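Local coordinates for protein phenol hydroxylase component phN (Pseudomonas stutzeri, PDB 3U52) that probably hydroxylates phenol and related aromatics at a carboxylate-bridged diiron centre, as the large oxygenase subunit of a multicomponent bacterial monooxygenase, at residues V288-W291 with S292-W295. Residues are numbered along the deposited sequence; the frame is centred on the assembly and turned at random.
Sequences VMSW and SEAW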
ATOM      1  N   VAL A 288      16.173  19.752  -9.630  1.00 26.25           N
ATOM      2  CA  VAL A 288      14.771  20.052  -9.970  1.00 27.86           C
ATOM      3  C   VAL A 288      14.713  21.431 -10.662  1.00 28.28           C
ATOM      4  O   VAL A 288      14.274  21.575 -11.809  1.00 29.29           O
ATOM      5  CB  VAL A 288      13.847  20.064  -8.705  1.00 28.32           C
ATOM      6  CG1 VAL A 288      12.351  20.259  -9.115  1.00 30.83           C
ATOM      7  CG2 VAL A 288      13.994  18.785  -7.919  1.00 29.15           C
ATOM      8  N   MET A 289      15.142  22.442  -9.943  1.00 26.47           N
ATOM      9  CA  MET A 289      15.202  23.812 -10.442  1.00 25.69           C
ATOM     10  C   MET A 289      16.189  24.495  -9.508  1.00 23.71           C
ATOM     11  O   MET A 289      16.606  23.882  -8.510  1.00 24.52           O
ATOM     12  CB  MET A 289      13.844  24.507 -10.398  1.00 26.85           C
ATOM     13  CG  MET A 289      13.314  24.794  -9.004  1.00 30.92           C
ATOM     14  SD  MET A 289      11.568  25.311  -8.960  1.00 37.82           S
ATOM     15  CE  MET A 289      10.987  23.889  -8.022  1.00 38.27           C
ATOM     16  N   SER A 290      16.606  25.703  -9.837  1.00 21.43           N
ATOM     17  CA  SER A 290      17.554  26.363  -8.954  1.00 20.66           C
ATOM     18  C   SER A 290      16.783  27.070  -7.854  1.00 20.57           C
ATOM     19  O   SER A 290      15.572  27.313  -7.999  1.00 19.54           O
ATOM     20  CB  SER A 290      18.387  27.376  -9.728  1.00 19.73           C
ATOM     21  OG  SER A 290      17.554  28.406 -10.262  1.00 20.33           O
ATOM     22  N   TRP A 291      17.472  27.452  -6.773  1.00 19.99           N
ATOM     23  CA  TRP A 291      16.834  28.275  -5.739  1.00 19.59           C
ATOM     24  C   TRP A 291      16.320  29.568  -6.350  1.00 19.74           C
ATOM     25  O   TRP A 291      15.223  30.050  -6.046  1.00 19.42           O
ATOM     26  CB  TRP A 291      17.822  28.617  -4.622  1.00 20.06           C
ATOM     27  CG  TRP A 291      17.277  29.698  -3.705  1.00 18.09           C
ATOM     28  CD1 TRP A 291      17.660  30.983  -3.654  1.00 20.23           C
ATOM     29  CD2 TRP A 291      16.241  29.539  -2.717  1.00 18.67           C
ATOM     30  NE1 TRP A 291      16.926  31.669  -2.693  1.00 20.76           N
ATOM     31  CE2 TRP A 291      16.053  30.792  -2.102  1.00 18.82           C
ATOM     32  CE3 TRP A 291      15.447  28.457  -2.307  1.00 19.59           C
ATOM     33  CZ2 TRP A 291      15.110  30.993  -1.074  1.00 16.47           C
ATOM     34  CZ3 TRP A 291      14.523  28.650  -1.289  1.00 20.05           C
ATOM     35  CH2 TRP A 291      14.367  29.902  -0.682  1.00 19.75           C
ATOM     36  N   SER A 292      17.103  30.150  -7.244  1.00 19.26           N
ATOM     37  CA  SER A 292      16.717  31.414  -7.837  1.00 20.95           C
ATOM     38  C   SER A 292      15.335  31.283  -8.606  1.00 21.32           C
ATOM     39  O   SER A 292      14.406  32.109  -8.458  1.00 21.40           O
ATOM     40  CB  SER A 292      17.859  31.824  -8.769  1.00 21.57           C
ATOM     41  OG  SER A 292      17.459  32.971  -9.471  1.00 28.36           O
ATOM     42  N   GLU A 293      15.170  30.198  -9.357  1.00 20.31           N
ATOM     43  CA  GLU A 293      13.910  29.926 -10.055  1.00 20.94           C
ATOM     44  C   GLU A 293      12.755  29.645  -9.091  1.00 20.35           C
ATOM     45  O   GLU A 293      11.634  30.066  -9.358  1.00 21.40           O
ATOM     46  CB  GLU A 293      14.055  28.711 -10.999  1.00 21.08           C
ATOM     47  CG  GLU A 293      14.801  29.003 -12.323  1.00 25.89           C
ATOM     48  CD  GLU A 293      15.285  27.747 -13.052  1.00 29.79           C
ATOM     49  OE1 GLU A 293      15.403  26.659 -12.431  1.00 28.22           O
ATOM     50  OE2 GLU A 293      15.550  27.851 -14.280  1.00 32.98           O
ATOM     51  N   ALA A 294      12.992  28.847  -8.041  1.00 18.90           N
ATOM     52  CA  ALA A 294      11.984  28.599  -7.007  1.00 18.34           C
ATOM     53  C   ALA A 294      11.540  29.886  -6.294  1.00 18.37           C
ATOM     54  O   ALA A 294      10.340  30.122  -6.106  1.00 18.61           O
ATOM     55  CB  ALA A 294      12.521  27.561  -5.982  1.00 18.59           C
ATOM     56  N   TRP A 295      12.491  30.726  -5.892  1.00 19.11           N
ATOM     57  CA  TRP A 295      12.151  32.012  -5.271  1.00 20.20           C
ATOM     58  C   TRP A 295      11.292  32.899  -6.182  1.00 21.26           C
ATOM     59  O   TRP A 295      10.294  33.518  -5.748  1.00 20.19           O
ATOM     60  CB  TRP A 295      13.408  32.816  -4.864  1.00 18.40           C
ATOM     61  CG  TRP A 295      13.049  34.007  -4.051  1.00 18.54           C
ATOM     62  CD1 TRP A 295      13.008  35.334  -4.482  1.00 19.12           C
ATOM     63  CD2 TRP A 295      12.672  34.036  -2.658  1.00 21.45           C
ATOM     64  NE1 TRP A 295      12.617  36.160  -3.428  1.00 18.32           N
ATOM     65  CE2 TRP A 295      12.399  35.398  -2.317  1.00 19.50           C
ATOM     66  CE3 TRP A 295      12.514  33.043  -1.658  1.00 21.00           C
ATOM     67  CZ2 TRP A 295      12.002  35.784  -1.013  1.00 20.11           C
ATOM     68  CZ3 TRP A 295      12.082  33.442  -0.360  1.00 21.38           C
ATOM     69  CH2 TRP A 295      11.839  34.796  -0.064  1.00 17.39           C
TER
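S290 and E293 reach each other because S290 holds OG between its own N and carbonyl carbon (chi1 63°), while E293 sets CG beside its backbone N and anti to its carbonyl carbon, and runs extended back toward the helix start. The result is a capping box at the N-terminus of helix 291-310. S290 OG accepts from E293 N at 3.1 Å. In return S290 N donates to E293 OE1 at 3.0 Å. That second bond is nearly straight, though it meets the anti side of the carboxylate and lies 30° out of its plane. OE1 also lies against M289 CB, 3.3 Å away.

The first helical turn then closes through A294 N to S290 O and W295 N to W291 O, the latter 2.8 Å long. M289, bent at its thioether, lays SD 3.8 Å from A294 CA, alongside the helix. Both indoles project the same way, side by side, their planes inclined by 35°; W291 CZ2 comes within 3.4 Å of W295 CE3, and W295 CB sits over one W291 face near its rim. L205 of helix 187-216 touches both tryptophans, and W295 NE1 is hydrogen-bonded to N325 OD1.

While OE1 accepts from S290 N, E293 OE2 forms a salt bridge to K364. A carboxylate at this helix start probably interacts favourably with the helix dipole, and bonds to S290 N and K364, one on each oxygen, should limit its rotation.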